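Local coordinates for protein acetyl-CoA acetyltransferase (Bacillus anthracis, PDB 3SS6) that probably catalyses the thiolase reaction, in which two acetyl-CoA molecules are joined to give acetoacetyl-CoA and free CoA, at residues A[113-118]-A[258-263]; A[8-13]-A[269-274]; A[295-300]-A[386-391]. All blocks are in the same frame, centred on the assembly; numbering follows the deposited sequence.

All three contacts involve the same large mixed sheet. Along the chain, 8-13 comes first, then the two halves of contact 1, then 269-274; contact 3 follows wholly after, so contact 2 spans contact 1. Strands 252-262 and 7-19 are neighbours, and contacts 1 and 2 touch directly with centres about 10 Å apart. Contact 3, on strand 385-393, has its centre about 20 Å from that of contact 1 and about 23 Å from that of contact 2. Contact 1 belongs to the N-terminal thiolase domain and contact 3 to the C-terminal one, while contact 2 ties residues of both together.

Contact 1 (A[113-118]-A[258-263]); sequences VVAGGV and LVLMSE
Val113 begins the pairing with a two-way exchange of backbone hydrogen bonds with Leu260. Its N donates to Leu260 O at 2.9 Å, and its O takes Leu260 N at 2.8 Å. The same Val113 O is flanked by the leucine side chain, whose CB and CD1 both lie 3.7 Å from it. Val114 turns to the other face and forms a non-hydrogen-bonded pair with Val259. Its CA points a weak C-H...O contact at Leu258 O, 3.4 Å away. With CG1 anti to the backbone N (chi1 176°), the second methyl of Val114 is left beside that N, where CG2 comes to 4.3 Å from Val259 CG2. Ala115 returns to the first face and closes a second hydrogen-bonded pair: Leu258 N reaches Ala115 O at 2.7 Å, while Ala115 N donates to Leu258 O. The methyl of Ala115 meets the tip of Leu260, CB to CD1 at 3.9 Å, diagonally, between one hydrogen-bonded pair and the next.

Beyond Ala115 the pairing passes to residues before Leu258, with Gly117 bonded to Ala256. Val113, Ala115, Leu258 and Leu260 bear on helix 93-107, whereas Val114 and Val259 face helix 29-43. Two antiparallel strands sandwiched between helices, with apolar side chains alternating to each, are characteristic of the layered alpha/beta architecture of the thiolase fold, here in its N-terminal domain.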
loop_
_atom_site.group_PDB
_atom_site.type_symbol
_atom_site.label_atom_id
_atom_site.label_comp_id
_atom_site.label_asym_id
_atom_site.label_seq_id
_atom_site.Cartn_x
_atom_site.Cartn_y
_atom_site.Cartn_z
ATOM N N VAL A 113 -26.211 29.590 -12.210
ATOM C CA VAL A 113 -25.380 28.410 -11.963
ATOM C C VAL A 113 -23.909 28.776 -12.099
ATOM O O VAL A 113 -23.535 29.520 -13.009
ATOM C CB VAL A 113 -25.692 27.286 -12.965
ATOM C CG1 VAL A 113 -24.825 26.037 -12.671
ATOM C CG2 VAL A 113 -27.166 26.938 -12.928
ATOM N N VAL A 114 -23.084 28.266 -11.187
ATOM C CA VAL A 114 -21.637 28.426 -11.275
ATOM C C VAL A 114 -21.096 27.087 -11.779
ATOM O O VAL A 114 -21.357 26.043 -11.186
ATOM C CB VAL A 114 -21.033 28.771 -9.912
ATOM C CG1 VAL A 114 -19.518 28.840 -10.008
ATOM C CG2 VAL A 114 -21.588 30.113 -9.419
ATOM N N ALA A 115 -20.373 27.106 -12.892
ATOM C CA ALA A 115 -20.006 25.841 -13.522
ATOM C C ALA A 115 -18.627 25.915 -14.120
ATOM O O ALA A 115 -18.195 26.963 -14.592
ATOM C CB ALA A 115 -21.015 25.469 -14.604
ATOM N N GLY A 116 -17.931 24.789 -14.101
ATOM C CA GLY A 116 -16.612 24.733 -14.699
ATOM C C GLY A 116 -15.992 23.389 -14.391
ATOM O O GLY A 116 -16.674 22.360 -14.395
ATOM N N GLY A 117 -14.695 23.396 -14.128
ATOM C CA GLY A 117 -13.993 22.144 -13.922
ATOM C C GLY A 117 -12.713 22.331 -13.138
ATOM O O GLY A 117 -12.218 23.444 -12.970
ATOM N N VAL A 118 -12.193 21.217 -12.639
ATOM C CA VAL A 118 -10.987 21.220 -11.826
ATOM C C VAL A 118 -10.251 19.900 -12.015
ATOM O O VAL A 118 -10.864 18.853 -12.262
ATOM C CB VAL A 118 -11.316 21.446 -10.325
ATOM C CG1 VAL A 118 -12.254 20.346 -9.811
ATOM C CG2 VAL A 118 -10.020 21.483 -9.466
ATOM N N LEU A 258 -17.175 29.511 -14.603
ATOM C CA LEU A 258 -17.992 30.567 -15.200
ATOM C C LEU A 258 -19.205 30.802 -14.309
ATOM O O LEU A 258 -19.677 29.884 -13.638
ATOM C CB LEU A 258 -18.498 30.152 -16.583
ATOM C CG LEU A 258 -17.556 30.134 -17.786
ATOM C CD1 LEU A 258 -16.394 29.172 -17.550
ATOM C CD2 LEU A 258 -18.380 29.719 -18.993
ATOM N N VAL A 259 -19.731 32.029 -14.324
ATOM C CA VAL A 259 -21.043 32.276 -13.737
ATOM C C VAL A 259 -22.017 32.417 -14.900
ATOM O O VAL A 259 -21.797 33.227 -15.811
ATOM C CB VAL A 259 -21.077 33.560 -12.869
ATOM C CG1 VAL A 259 -22.504 33.823 -12.370
ATOM C CG2 VAL A 259 -20.095 33.439 -11.688
ATOM N N LEU A 260 -23.069 31.602 -14.887
ATOM C CA LEU A 260 -24.071 31.623 -15.945
ATOM C C LEU A 260 -25.422 31.970 -15.354
ATOM O O LEU A 260 -25.717 31.607 -14.213
ATOM C CB LEU A 260 -24.158 30.247 -16.627
ATOM C CG LEU A 260 -22.869 29.727 -17.267
ATOM C CD1 LEU A 260 -22.083 28.795 -16.304
ATOM C CD2 LEU A 260 -23.201 28.991 -18.548
ATOM N N MET A 261 -26.262 32.656 -16.127
ATOM C CA MET A 261 -27.615 32.933 -15.667
ATOM C C MET A 261 -28.526 33.147 -16.875
ATOM O O MET A 261 -28.057 33.209 -18.009
ATOM C CB MET A 261 -27.637 34.158 -14.734
ATOM C CG MET A 261 -27.237 35.471 -15.426
ATOM S SD MET A 261 -27.196 36.865 -14.267
ATOM C CE MET A 261 -25.811 36.368 -13.227
ATOM N N SER A 262 -29.829 33.212 -16.645
ATOM C CA SER A 262 -30.735 33.517 -17.745
ATOM C C SER A 262 -30.483 34.944 -18.200
ATOM O O SER A 262 -30.079 35.798 -17.407
ATOM C CB SER A 262 -32.193 33.335 -17.332
ATOM O OG SER A 262 -32.562 34.291 -16.343
ATOM N N GLU A 263 -30.706 35.203 -19.479
ATOM C CA GLU A 263 -30.550 36.556 -19.979
ATOM C C GLU A 263 -31.508 37.514 -19.258
ATOM O O GLU A 263 -31.176 38.676 -19.021
ATOM C CB GLU A 263 -30.766 36.600 -21.489
ATOM C CG GLU A 263 -30.343 37.945 -22.087
ATOM C CD GLU A 263 -30.197 37.910 -23.592
ATOM O OE1 GLU A 263 -30.553 36.889 -24.215
ATOM O OE2 GLU A 263 -29.722 38.919 -24.159
#

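Contact 2 (A[8-13]-A[269-274]); sequences VITAAV and KGLQPL
Leu274 grips the strand at Ile9 through both backbone and side chain. Its N donates to Ile9 O at 2.8 Å; the carbonyl points almost straight at the donor, although the bond is bent to 144° at the hydrogen. The side chain then runs on along strand 8-13. CB stays near the same acceptor, 3.6 Å from Ile9 O. CG stands beside the bonded N and anti to the carbonyl carbon (chi1 -59°), and here it is 4.0 Å from Thr10 O. At the tip, CD1 rests against the next peptide, 3.8 Å from Ala11 CA, and also meets the methyl of Ala12, 4.1 Å from its CB. One leucine thus follows four successive strand residues.

Pro273 lies against the beginning of the strand. Its ring crosses the side chain of Val8, with CG 3.7 Å from Val8 CG2, and its CB also approaches Ile9 O. Leu271 adds a looser apolar touch between its CD1 and the CG2 methyl of Thr10, while Thr10 OG1 is bonded to Gly44 O. A water donates to both Thr10 O and Gln272 O, at 2.8 Å from the latter, and so joins the two backbones.

Thr10 has a psi of -12°, and both it and Ala11 bond to Val259 of strand 252-262, consistent with a beta bulge here. The loop 269-274 itself leaves helix 263-269 through a Schellman motif at Gly270 and leads into strand 275-284, whose Ala275 pairs with Ile9. Helix 352-370 flanks the contact, its Ile364 touching both Ile9 and Leu274.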
loop_
_atom_site.group_PDB
_atom_site.type_symbol
_atom_site.label_atom_id
_atom_site.label_comp_id
_atom_site.label_asym_id
_atom_site.label_seq_id
_atom_site.Cartn_x
_atom_site.Cartn_y
_atom_site.Cartn_z
ATOM N N VAL A 8 -26.641 33.337 -20.601
ATOM C CA VAL A 8 -25.529 34.270 -20.714
ATOM C C VAL A 8 -24.503 33.995 -19.627
ATOM O O VAL A 8 -24.790 33.334 -18.629
ATOM C CB VAL A 8 -25.986 35.756 -20.672
ATOM C CG1 VAL A 8 -26.942 36.043 -21.833
ATOM C CG2 VAL A 8 -26.632 36.083 -19.343
ATOM N N ILE A 9 -23.297 34.497 -19.847
ATOM C CA ILE A 9 -22.161 34.234 -18.980
ATOM C C ILE A 9 -21.696 35.576 -18.446
ATOM O O ILE A 9 -21.360 36.465 -19.228
ATOM C CB ILE A 9 -21.014 33.593 -19.789
ATOM C CG1 ILE A 9 -21.425 32.197 -20.274
ATOM C CG2 ILE A 9 -19.736 33.494 -18.945
ATOM C CD1 ILE A 9 -20.605 31.692 -21.452
ATOM N N THR A 10 -21.672 35.730 -17.126
ATOM C CA THR A 10 -21.339 37.038 -16.542
ATOM C C THR A 10 -19.936 37.151 -15.936
ATOM O O THR A 10 -19.481 38.262 -15.612
ATOM C CB THR A 10 -22.383 37.455 -15.485
ATOM O OG1 THR A 10 -22.399 36.495 -14.424
ATOM C CG2 THR A 10 -23.769 37.551 -16.118
ATOM N N ALA A 11 -19.262 36.016 -15.774
ATOM C CA ALA A 11 -17.887 35.996 -15.286
ATOM C C ALA A 11 -17.235 34.737 -15.809
ATOM O O ALA A 11 -17.916 33.734 -16.042
ATOM C CB ALA A 11 -17.830 36.021 -13.749
ATOM N N ALA A 12 -15.921 34.799 -16.008
ATOM C CA ALA A 12 -15.177 33.655 -16.513
ATOM C C ALA A 12 -13.746 33.786 -16.024
ATOM O O ALA A 12 -13.009 34.661 -16.481
ATOM C CB ALA A 12 -15.225 33.628 -18.035
ATOM N N VAL A 13 -13.364 32.938 -15.077
ATOM C CA VAL A 13 -12.054 33.055 -14.443
ATOM C C VAL A 13 -11.400 31.690 -14.277
ATOM O O VAL A 13 -12.068 30.662 -14.363
ATOM C CB VAL A 13 -12.141 33.743 -13.070
ATOM C CG1 VAL A 13 -12.490 35.222 -13.241
ATOM C CG2 VAL A 13 -13.149 33.034 -12.164
ATOM N N LYS A 269 -30.807 42.343 -13.158
ATOM C CA LYS A 269 -29.703 42.795 -12.312
ATOM C C LYS A 269 -28.956 43.998 -12.875
ATOM O O LYS A 269 -28.114 44.587 -12.197
ATOM C CB LYS A 269 -28.702 41.657 -12.110
ATOM C CG LYS A 269 -29.239 40.467 -11.345
ATOM C CD LYS A 269 -29.785 40.885 -10.000
ATOM C CE LYS A 269 -29.935 39.693 -9.075
ATOM N NZ LYS A 269 -28.605 39.085 -8.768
ATOM N N GLY A 270 -29.246 44.350 -14.122
ATOM C CA GLY A 270 -28.541 45.438 -14.784
ATOM C C GLY A 270 -27.112 45.069 -15.144
ATOM O O GLY A 270 -26.225 45.918 -15.144
ATOM N N LEU A 271 -26.887 43.792 -15.446
ATOM C CA LEU A 271 -25.548 43.291 -15.742
ATOM C C LEU A 271 -25.315 43.209 -17.241
ATOM O O LEU A 271 -26.184 42.748 -17.984
ATOM C CB LEU A 271 -25.358 41.878 -15.163
ATOM C CG LEU A 271 -25.488 41.645 -13.664
ATOM C CD1 LEU A 271 -25.322 40.158 -13.350
ATOM C CD2 LEU A 271 -24.449 42.454 -12.923
ATOM N N GLN A 272 -24.138 43.646 -17.683
ATOM C CA GLN A 272 -23.684 43.381 -19.050
ATOM C C GLN A 272 -22.907 42.066 -19.080
ATOM O O GLN A 272 -21.785 41.991 -18.579
ATOM C CB GLN A 272 -22.796 44.525 -19.549
ATOM C CG GLN A 272 -22.160 44.294 -20.920
ATOM C CD GLN A 272 -23.190 44.085 -22.014
ATOM O OE1 GLN A 272 -23.274 43.008 -22.609
ATOM N NE2 GLN A 272 -23.981 45.111 -22.280
ATOM N N PRO A 273 -23.498 41.019 -19.668
ATOM C CA PRO A 273 -22.772 39.748 -19.721
ATOM C C PRO A 273 -21.575 39.829 -20.653
ATOM O O PRO A 273 -21.508 40.717 -21.503
ATOM C CB PRO A 273 -23.813 38.765 -20.276
ATOM C CG PRO A 273 -25.161 39.437 -20.021
ATOM C CD PRO A 273 -24.855 40.903 -20.228
ATOM N N LEU A 274 -20.638 38.902 -20.467
ATOM C CA LEU A 274 -19.465 38.779 -21.323
ATOM C C LEU A 274 -19.832 38.122 -22.641
ATOM O O LEU A 274 -19.255 38.445 -23.685
ATOM C CB LEU A 274 -18.399 37.907 -20.640
ATOM C CG LEU A 274 -17.862 38.372 -19.291
ATOM C CD1 LEU A 274 -16.967 37.289 -18.694
ATOM C CD2 LEU A 274 -17.094 39.679 -19.442
HETATM O O HOH W 1 -20.919 40.619 -16.340
#

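Contact 3 (A[295-300]-A[386-391]); sequences APAIRK and GVALFI
Ala297 presses its methyl onto the backbone of Gly386, with CB 3.5 Å from Gly386 C. The absence of a side chain on this glycine permits so close an approach of helix to strand; the two axes come within 6.6 Å and their directions differ by 37°. Two residues on, Ala388 points its CB at the helix, where it touches Ala297 CB at 4.2 Å and Ile298 CG1 at 4.0 Å. The third element is the ring of Phe390. It turns its edge to the helix, and Ile298 O sits at that edge, near the ring plane, 3.8 Å from Phe390 CZ. CG of Phe390 is anti to the carbonyl carbon (chi1 -62°), which brings the end of the side chain closer to the helix than its CB direction would suggest.

A second shell of contacts joins both partners to strand 275-284. Ser281 of this strand bonds through OG to Ala297 O, its backbone pairs with Ala388, and its side chain touches Phe390. Lys300 NZ reaches Val282 O on the same strand, and Ile298 packs on Leu332 of helix 322-332. On the other side of the strand, Val387 and Leu389 meet helix 93-107. A sheet strand with helices on both faces, small residues setting the spacing to one of them, fits the alternating helix and sheet layers of the thiolase fold, here in the C-terminal domain.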
loop_
_atom_site.group_PDB
_atom_site.type_symbol
_atom_site.label_atom_id
_atom_site.label_comp_id
_atom_site.label_asym_id
_atom_site.label_seq_id
_atom_site.Cartn_x
_atom_site.Cartn_y
_atom_site.Cartn_z
ATOM N N ALA A 295 -14.069 16.896 -34.764
ATOM C CA ALA A 295 -14.554 17.076 -36.137
ATOM C C ALA A 295 -16.071 16.857 -36.255
ATOM O O ALA A 295 -16.809 17.771 -36.641
ATOM C CB ALA A 295 -13.774 16.193 -37.124
ATOM N N PRO A 296 -16.553 15.648 -35.918
ATOM C CA PRO A 296 -18.008 15.467 -35.981
ATOM C C PRO A 296 -18.774 16.333 -34.973
ATOM O O PRO A 296 -19.912 16.703 -35.263
ATOM C CB PRO A 296 -18.197 13.975 -35.668
ATOM C CG PRO A 296 -16.952 13.569 -34.956
ATOM C CD PRO A 296 -15.854 14.399 -35.562
ATOM N N ALA A 297 -18.182 16.637 -33.818
ATOM C CA ALA A 297 -18.865 17.478 -32.834
ATOM C C ALA A 297 -19.065 18.881 -33.386
ATOM O O ALA A 297 -20.149 19.455 -33.280
ATOM C CB ALA A 297 -18.086 17.527 -31.520
ATOM N N ILE A 298 -18.020 19.420 -34.001
ATOM C CA ILE A 298 -18.118 20.755 -34.589
ATOM C C ILE A 298 -19.091 20.765 -35.769
ATOM O O ILE A 298 -19.946 21.648 -35.863
ATOM C CB ILE A 298 -16.735 21.312 -34.971
ATOM C CG1 ILE A 298 -15.947 21.642 -33.694
ATOM C CG2 ILE A 298 -16.868 22.556 -35.869
ATOM C CD1 ILE A 298 -14.490 22.005 -33.938
ATOM N N ARG A 299 -18.991 19.777 -36.653
ATOM C CA ARG A 299 -19.895 19.727 -37.802
ATOM C C ARG A 299 -21.345 19.648 -37.347
ATOM O O ARG A 299 -22.198 20.372 -37.858
ATOM C CB ARG A 299 -19.543 18.565 -38.734
ATOM C CG ARG A 299 -18.202 18.751 -39.432
ATOM C CD ARG A 299 -17.913 17.654 -40.447
ATOM N NE ARG A 299 -16.868 18.067 -41.384
ATOM C CZ ARG A 299 -15.776 17.358 -41.661
ATOM N NH1 ARG A 299 -15.571 16.184 -41.081
ATOM N NH2 ARG A 299 -14.890 17.823 -42.530
ATOM N N LYS A 300 -21.606 18.781 -36.370
ATOM C CA LYS A 300 -22.952 18.588 -35.831
ATOM C C LYS A 300 -23.492 19.891 -35.246
ATOM O O LYS A 300 -24.641 20.287 -35.507
ATOM C CB LYS A 300 -22.914 17.495 -34.754
ATOM C CG LYS A 300 -24.254 17.103 -34.152
ATOM C CD LYS A 300 -24.065 15.933 -33.186
ATOM C CE LYS A 300 -25.368 15.486 -32.542
ATOM N NZ LYS A 300 -25.142 14.310 -31.652
ATOM N N GLY A 386 -16.299 13.684 -28.808
ATOM C CA GLY A 386 -15.972 15.069 -29.098
ATOM C C GLY A 386 -17.083 15.941 -28.550
ATOM O O GLY A 386 -18.247 15.559 -28.601
ATOM N N VAL A 387 -16.731 17.108 -28.028
ATOM C CA VAL A 387 -17.730 18.036 -27.514
ATOM C C VAL A 387 -17.397 19.420 -28.045
ATOM O O VAL A 387 -16.227 19.765 -28.158
ATOM C CB VAL A 387 -17.735 18.046 -25.975
ATOM C CG1 VAL A 387 -18.834 18.959 -25.445
ATOM C CG2 VAL A 387 -17.921 16.622 -25.451
ATOM N N ALA A 388 -18.422 20.190 -28.415
ATOM C CA ALA A 388 -18.207 21.551 -28.906
ATOM C C ALA A 388 -19.211 22.528 -28.306
ATOM O O ALA A 388 -20.383 22.192 -28.090
ATOM C CB ALA A 388 -18.267 21.592 -30.435
ATOM N N LEU A 389 -18.734 23.743 -28.049
ATOM C CA LEU A 389 -19.529 24.791 -27.436
ATOM C C LEU A 389 -19.450 26.029 -28.322
ATOM O O LEU A 389 -18.368 26.416 -28.764
ATOM C CB LEU A 389 -18.970 25.098 -26.038
ATOM C CG LEU A 389 -19.716 26.157 -25.228
ATOM C CD1 LEU A 389 -21.152 25.730 -24.966
ATOM C CD2 LEU A 389 -18.977 26.407 -23.916
ATOM N N PHE A 390 -20.602 26.635 -28.598
ATOM C CA PHE A 390 -20.692 27.749 -29.544
ATOM C C PHE A 390 -21.149 28.982 -28.787
ATOM O O PHE A 390 -22.196 28.959 -28.142
ATOM C CB PHE A 390 -21.672 27.400 -30.667
ATOM C CG PHE A 390 -21.247 26.207 -31.466
ATOM C CD1 PHE A 390 -20.620 26.364 -32.693
ATOM C CD2 PHE A 390 -21.424 24.925 -30.958
ATOM C CE1 PHE A 390 -20.200 25.251 -33.421
ATOM C CE2 PHE A 390 -21.002 23.808 -31.671
ATOM C CZ PHE A 390 -20.399 23.967 -32.907
ATOM N N ILE A 391 -20.345 30.039 -28.832
ATOM C CA ILE A 391 -20.641 31.233 -28.050
ATOM C C ILE A 391 -20.541 32.510 -28.879
ATOM O O ILE A 391 -19.904 32.536 -29.940
ATOM C CB ILE A 391 -19.707 31.370 -26.832
ATOM C CG1 ILE A 391 -18.266 31.584 -27.284
ATOM C CG2 ILE A 391 -19.806 30.147 -25.917
ATOM C CD1 ILE A 391 -17.350 32.006 -26.149
#